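Side-chain contacts in hypothetical protein Atu1913 (Agrobacterium tumefaciens, PDB 2B1Y), which is of unknown function, belongs to the DUF1883 family and forms a two-chain assembly whose beta-sheets run on from one subunit into the other: residues T20-S25 / V32-G37; L73-D76 / G82-E85. All blocks are in the same frame, centred on the assembly; numbering follows the deposited sequence.

Contact 1. Residues T20-S25 / V32-G37; sequences TTLEIS and VRLMTG
Leu22 and Ile24 of strand 21-26 face Leu34 and Val32 of strand 30-36 across the gap between two strands of this DUF1883 protein, whose fold has been described as new. The two strands are not hydrogen-bonded neighbours here. The CA atoms of Leu22 and Leu34 lie 9.3 Å apart, and side chains fill the gap.

The charged side chains of Glu23 and Arg33 have partners on the second subunit: Glu23 makes a salt bridge to Arg62 of that subunit, and Arg33 makes one to Glu78 and a cation-pi contact with Tyr51, both of the second subunit. Both strands also pair antiparallel with strands of that chain.

All contact between the two segments is apolar and comes from two pairs of buried residues. Leu22 and Leu34 cross at a slant. They leave their backbones by different first torsions (chi1 -50° and 173°), and Leu22 CD1 meets Leu34 CD1 at 3.6 Å. Leu13 and Leu16 of strand 8-16 also pack on Leu22, and Trp71 of the second subunit packs on Leu34. The second apolar pair meets tip to tip: Ile24 reaches out with CD1, which stops 3.7 Å from CG1 of Val32.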
ATOM      1  N   THR A  20     -12.220 -19.131  14.687  1.00 35.15           N
ATOM      2  CA  THR A  20     -11.811 -20.053  13.620  1.00 35.63           C
ATOM      3  C   THR A  20     -10.310 -19.876  13.391  1.00 36.35           C
ATOM      4  O   THR A  20      -9.830 -18.743  13.354  1.00 36.31           O
ATOM      5  CB  THR A  20     -12.559 -19.779  12.334  1.00 35.19           C
ATOM      6  OG1 THR A  20     -13.964 -19.907  12.583  1.00 34.10           O
ATOM      7  CG2 THR A  20     -12.136 -20.760  11.218  1.00 35.42           C
ATOM      8  N   THR A  21      -9.592 -20.995  13.257  1.00 36.87           N
ATOM      9  CA  THR A  21      -8.132 -20.975  13.148  1.00 36.47           C
ATOM     10  C   THR A  21      -7.733 -21.418  11.760  1.00 35.35           C
ATOM     11  O   THR A  21      -8.129 -22.490  11.298  1.00 35.84           O
ATOM     12  CB  THR A  21      -7.459 -21.799  14.278  1.00 37.93           C
ATOM     13  OG1 THR A  21      -7.809 -21.219  15.545  1.00 39.80           O
ATOM     14  CG2 THR A  21      -5.937 -21.768  14.143  1.00 37.46           C
ATOM     15  N   LEU A  22      -6.965 -20.577  11.078  1.00 33.98           N
ATOM     16  CA  LEU A  22      -6.501 -20.933   9.763  1.00 32.94           C
ATOM     17  C   LEU A  22      -5.100 -21.525   9.896  1.00 32.47           C
ATOM     18  O   LEU A  22      -4.189 -20.885  10.464  1.00 31.89           O
ATOM     19  CB  LEU A  22      -6.454 -19.693   8.884  1.00 34.23           C
ATOM     20  CG  LEU A  22      -7.712 -18.828   8.860  1.00 34.47           C
ATOM     21  CD1 LEU A  22      -7.486 -17.638   7.916  1.00 34.68           C
ATOM     22  CD2 LEU A  22      -8.890 -19.676   8.433  1.00 38.43           C
ATOM     23  N   GLU A  23      -4.938 -22.744   9.386  1.00 29.64           N
ATOM     24  CA  GLU A  23      -3.634 -23.360   9.328  1.00 29.08           C
ATOM     25  C   GLU A  23      -3.037 -23.214   7.921  1.00 28.88           C
ATOM     26  O   GLU A  23      -3.536 -23.800   6.936  1.00 28.50           O
ATOM     27  CB  GLU A  23      -3.735 -24.839   9.756  1.00 29.88           C
ATOM     28  CG  GLU A  23      -2.364 -25.544   9.736  1.00 32.03           C
ATOM     29  CD  GLU A  23      -2.366 -26.846  10.499  1.00 41.15           C
ATOM     30  OE1 GLU A  23      -2.850 -27.841   9.961  1.00 45.99           O
ATOM     31  OE2 GLU A  23      -1.890 -26.873  11.652  1.00 47.59           O
ATOM     32  N   ILE A  24      -1.971 -22.428   7.799  1.00 26.78           N
ATOM     33  CA  ILE A  24      -1.541 -22.003   6.470  1.00 28.08           C
ATOM     34  C   ILE A  24      -0.163 -22.563   6.160  1.00 28.19           C
ATOM     35  O   ILE A  24       0.752 -22.365   6.982  1.00 27.87           O
ATOM     36  CB  ILE A  24      -1.502 -20.439   6.409  1.00 26.81           C
ATOM     37  CG1 ILE A  24      -2.880 -19.861   6.778  1.00 29.65           C
ATOM     38  CG2 ILE A  24      -0.975 -19.947   5.054  1.00 29.68           C
ATOM     39  CD1 ILE A  24      -2.786 -18.475   7.328  1.00 28.63           C
ATOM     40  N   SER A  25      -0.019 -23.289   5.033  1.00 28.06           N
ATOM     41  CA  SER A  25       1.259 -23.885   4.648  1.00 28.67           C
ATOM     42  C   SER A  25       1.843 -23.077   3.499  1.00 29.58           C
ATOM     43  O   SER A  25       1.086 -22.627   2.629  1.00 28.81           O
ATOM     44  CB  SER A  25       1.081 -25.342   4.164  1.00 29.81           C
ATOM     45  OG  SER A  25       0.593 -26.221   5.216  1.00 34.15           O
ATOM     46  N   VAL A  32       1.776 -13.235   4.523  1.00 28.43           N
ATOM     47  CA  VAL A  32       0.480 -13.844   4.757  1.00 28.96           C
ATOM     48  C   VAL A  32      -0.378 -12.774   5.400  1.00 29.14           C
ATOM     49  O   VAL A  32       0.014 -12.211   6.414  1.00 30.24           O
ATOM     50  CB  VAL A  32       0.626 -15.067   5.715  1.00 29.30           C
ATOM     51  CG1 VAL A  32      -0.770 -15.661   6.125  1.00 28.77           C
ATOM     52  CG2 VAL A  32       1.462 -16.126   5.071  1.00 28.96           C
ATOM     53  N   ARG A  33      -1.545 -12.496   4.830  1.00 28.34           N
ATOM     54  CA  ARG A  33      -2.362 -11.384   5.336  1.00 28.91           C
ATOM     55  C   ARG A  33      -3.803 -11.859   5.367  1.00 29.18           C
ATOM     56  O   ARG A  33      -4.350 -12.227   4.323  1.00 30.55           O
ATOM     57  CB  ARG A  33      -2.275 -10.180   4.393  1.00 29.16           C
ATOM     58  CG  ARG A  33      -0.910  -9.867   3.833  1.00 30.49           C
ATOM     59  CD  ARG A  33      -0.946  -8.525   3.102  1.00 34.11           C
ATOM     60  NE  ARG A  33       0.129  -8.400   2.129  1.00 39.81           N
ATOM     61  CZ  ARG A  33       0.732  -7.265   1.791  1.00 42.50           C
ATOM     62  NH1 ARG A  33       1.685  -7.300   0.860  1.00 44.23           N
ATOM     63  NH2 ARG A  33       0.411  -6.115   2.387  1.00 40.62           N
ATOM     64  N   LEU A  34      -4.419 -11.820   6.544  1.00 27.95           N
ATOM     65  CA  LEU A  34      -5.802 -12.132   6.730  1.00 28.22           C
ATOM     66  C   LEU A  34      -6.543 -10.789   6.851  1.00 26.94           C
ATOM     67  O   LEU A  34      -6.136  -9.947   7.646  1.00 27.22           O
ATOM     68  CB  LEU A  34      -5.942 -12.927   8.034  1.00 28.46           C
ATOM     69  CG  LEU A  34      -7.400 -13.181   8.457  1.00 29.65           C
ATOM     70  CD1 LEU A  34      -8.116 -14.145   7.475  1.00 31.10           C
ATOM     71  CD2 LEU A  34      -7.452 -13.714   9.916  1.00 31.22           C
HETATM   72  N   MSE A  35      -7.607 -10.587   6.082  1.00 27.50           N
HETATM   73  CA  MSE A  35      -8.289  -9.288   6.064  1.00 27.12           C
HETATM   74  C   MSE A  35      -9.771  -9.402   5.802  1.00 28.57           C
HETATM   75  O   MSE A  35     -10.255 -10.405   5.270  1.00 28.45           O
HETATM   76  CB  MSE A  35      -7.646  -8.395   4.983  1.00 27.47           C
HETATM   77  CG  MSE A  35      -7.714  -9.046   3.582  1.00 25.55           C
HETATM   78 SE   MSE A  35      -6.747  -8.013   2.234  0.60 28.98          SE
HETATM   79  CE  MSE A  35      -4.967  -8.620   2.622  1.00 26.75           C
ATOM     80  N   THR A  36     -10.481  -8.336   6.159  1.00 28.17           N
ATOM     81  CA  THR A  36     -11.915  -8.255   5.978  1.00 28.11           C
ATOM     82  C   THR A  36     -12.168  -7.930   4.508  1.00 28.58           C
ATOM     83  O   THR A  36     -11.231  -7.562   3.756  1.00 27.91           O
ATOM     84  CB  THR A  36     -12.507  -7.144   6.870  1.00 26.35           C
ATOM     85  OG1 THR A  36     -11.973  -5.882   6.451  1.00 26.53           O
ATOM     86  CG2 THR A  36     -12.216  -7.376   8.338  1.00 29.43           C
ATOM     87  N   GLY A  37     -13.432  -8.010   4.088  1.00 29.56           N
ATOM     88  CA  GLY A  37     -13.791  -7.652   2.722  1.00 29.58           C
ATOM     89  C   GLY A  37     -13.450  -6.212   2.333  1.00 29.74           C
ATOM     90  O   GLY A  37     -12.984  -5.963   1.236  1.00 29.34           O
TER

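Contact 2. Residues L73-D76 / G82-E85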
ATOM      1  N   LEU A  73       0.882  15.759  -5.272  1.00 26.91           N
ATOM      2  CA  LEU A  73       2.172  15.521  -4.642  1.00 27.14           C
ATOM      3  C   LEU A  73       1.890  15.176  -3.192  1.00 28.17           C
ATOM      4  O   LEU A  73       1.200  15.951  -2.489  1.00 28.56           O
ATOM      5  CB  LEU A  73       3.051  16.772  -4.715  1.00 27.57           C
ATOM      6  CG  LEU A  73       4.384  16.607  -3.981  1.00 27.62           C
ATOM      7  CD1 LEU A  73       5.211  15.616  -4.777  1.00 29.79           C
ATOM      8  CD2 LEU A  73       5.056  17.940  -3.841  1.00 30.94           C
ATOM      9  N   ILE A  74       2.422  14.041  -2.761  1.00 26.80           N
ATOM     10  CA  ILE A  74       2.274  13.611  -1.376  1.00 26.48           C
ATOM     11  C   ILE A  74       3.606  13.671  -0.714  1.00 26.22           C
ATOM     12  O   ILE A  74       4.572  13.140  -1.242  1.00 26.47           O
ATOM     13  CB  ILE A  74       1.741  12.157  -1.289  1.00 28.15           C
ATOM     14  CG1 ILE A  74       0.339  12.084  -1.867  1.00 27.53           C
ATOM     15  CG2 ILE A  74       1.829  11.604   0.163  1.00 26.25           C
ATOM     16  CD1 ILE A  74      -0.670  12.990  -1.282  1.00 31.85           C
ATOM     17  N   ILE A  75       3.648  14.294   0.458  1.00 26.15           N
ATOM     18  CA  ILE A  75       4.784  14.159   1.375  1.00 26.70           C
ATOM     19  C   ILE A  75       4.286  13.330   2.547  1.00 27.18           C
ATOM     20  O   ILE A  75       3.248  13.648   3.121  1.00 25.28           O
ATOM     21  CB  ILE A  75       5.247  15.542   1.922  1.00 27.32           C
ATOM     22  CG1 ILE A  75       5.508  16.509   0.742  1.00 28.16           C
ATOM     23  CG2 ILE A  75       6.464  15.376   2.830  1.00 27.11           C
ATOM     24  CD1 ILE A  75       6.545  16.048  -0.207  1.00 29.21           C
ATOM     25  N   ASP A  76       4.998  12.266   2.906  1.00 27.17           N
ATOM     26  CA  ASP A  76       4.427  11.412   3.952  1.00 29.20           C
ATOM     27  C   ASP A  76       5.444  10.706   4.814  1.00 29.76           C
ATOM     28  O   ASP A  76       6.610  10.534   4.451  1.00 29.75           O
ATOM     29  CB  ASP A  76       3.453  10.391   3.342  1.00 29.29           C
ATOM     30  CG  ASP A  76       4.179   9.281   2.580  1.00 30.39           C
ATOM     31  OD1 ASP A  76       4.323   9.380   1.355  1.00 32.36           O
ATOM     32  OD2 ASP A  76       4.678   8.344   3.229  1.00 33.66           O
ATOM     33  N   GLY A  82       8.145  10.757  11.947  1.00 37.28           N
ATOM     34  CA  GLY A  82       7.242  11.909  11.905  1.00 34.73           C
ATOM     35  C   GLY A  82       7.141  12.570  10.534  1.00 33.31           C
ATOM     36  O   GLY A  82       7.895  12.230   9.616  1.00 32.97           O
ATOM     37  N   LEU A  83       6.194  13.509  10.411  1.00 31.41           N
ATOM     38  CA  LEU A  83       5.933  14.199   9.144  1.00 29.83           C
ATOM     39  C   LEU A  83       6.798  15.447   8.987  1.00 28.78           C
ATOM     40  O   LEU A  83       6.816  16.335   9.859  1.00 27.46           O
ATOM     41  CB  LEU A  83       4.432  14.553   9.031  1.00 29.22           C
ATOM     42  CG  LEU A  83       4.001  15.253   7.727  1.00 27.67           C
ATOM     43  CD1 LEU A  83       4.175  14.363   6.489  1.00 28.30           C
ATOM     44  CD2 LEU A  83       2.534  15.795   7.842  1.00 28.37           C
ATOM     45  N   ALA A  84       7.545  15.491   7.884  1.00 27.88           N
ATOM     46  CA  ALA A  84       8.380  16.641   7.542  1.00 27.86           C
ATOM     47  C   ALA A  84       7.519  17.867   7.238  1.00 28.41           C
ATOM     48  O   ALA A  84       6.390  17.725   6.731  1.00 28.86           O
ATOM     49  CB  ALA A  84       9.265  16.302   6.272  1.00 26.95           C
ATOM     50  N   GLU A  85       8.010  19.063   7.580  1.00 28.34           N
ATOM     51  CA  GLU A  85       7.505  20.282   6.962  1.00 29.57           C
ATOM     52  C   GLU A  85       7.980  20.306   5.513  1.00 28.81           C
ATOM     53  O   GLU A  85       9.088  19.830   5.174  1.00 29.17           O
ATOM     54  CB  GLU A  85       8.018  21.541   7.631  1.00 30.78           C
ATOM     55  CG  GLU A  85       6.991  22.239   8.512  1.00 38.96           C
ATOM     56  CD  GLU A  85       7.077  21.788   9.921  1.00 48.17           C
ATOM     57  OE1 GLU A  85       8.168  21.967  10.525  1.00 53.56           O
ATOM     58  OE2 GLU A  85       6.060  21.256  10.438  1.00 53.82           O
TER
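Leu83 reaches across from the loop before strand 86-91 and lays one methyl against the end of strand 69-76. Its CB does not aim straight at the strand. With CG anti to the backbone N (chi1 -178°), the branch still brings CD1 inward. That methyl rests on the backbone where Ile75 joins Asp76. Leu83 CD1 lies 3.6 Å from Ile75 O and 3.9 Å from Asp76 CA. Ile75 points its side chain toward the loop, but its CG2 comes no closer than 4.4 Å to Leu83 CD1. The side-chain packing is therefore looser than the contact with the backbone. Ser86 of the same chain and Leu26 of the second subunit also touch Ile75.

Asp76 turns its side chain away from the loop. Its OD1 takes a salt bridge from Arg33 NE of the second subunit. Its OD2 accepts hydrogen bonds from Glu78 N of the same chain and from Asn31 ND2 of the second subunit. These bonds probably keep the carboxylate turned from the loop. The arginine and the two N-H donors would probably favour its charged form. The loop thus adds an apolar touch to a strand end whose charge is answered across the interface.

Contact 1 and contact 2 are separate sites, with centres 33 Å apart and nearest atoms about 15 Å apart. They share no strand. Contact 1 joins two strands through buried side chains alone. Contact 2 sets a loop on a strand end, and its closest touch is to backbone; Leu83 there is partly exposed. Both are apolar within the chain, and both border the second subunit. Charged partners lie at that border, where the Arg33 of one chain reaches the Asp76 of the other. Met35 also packs on Ile74 of the other chain. Segments 32-37 and 73-76, apart within one chain, therefore meet between the two subunits.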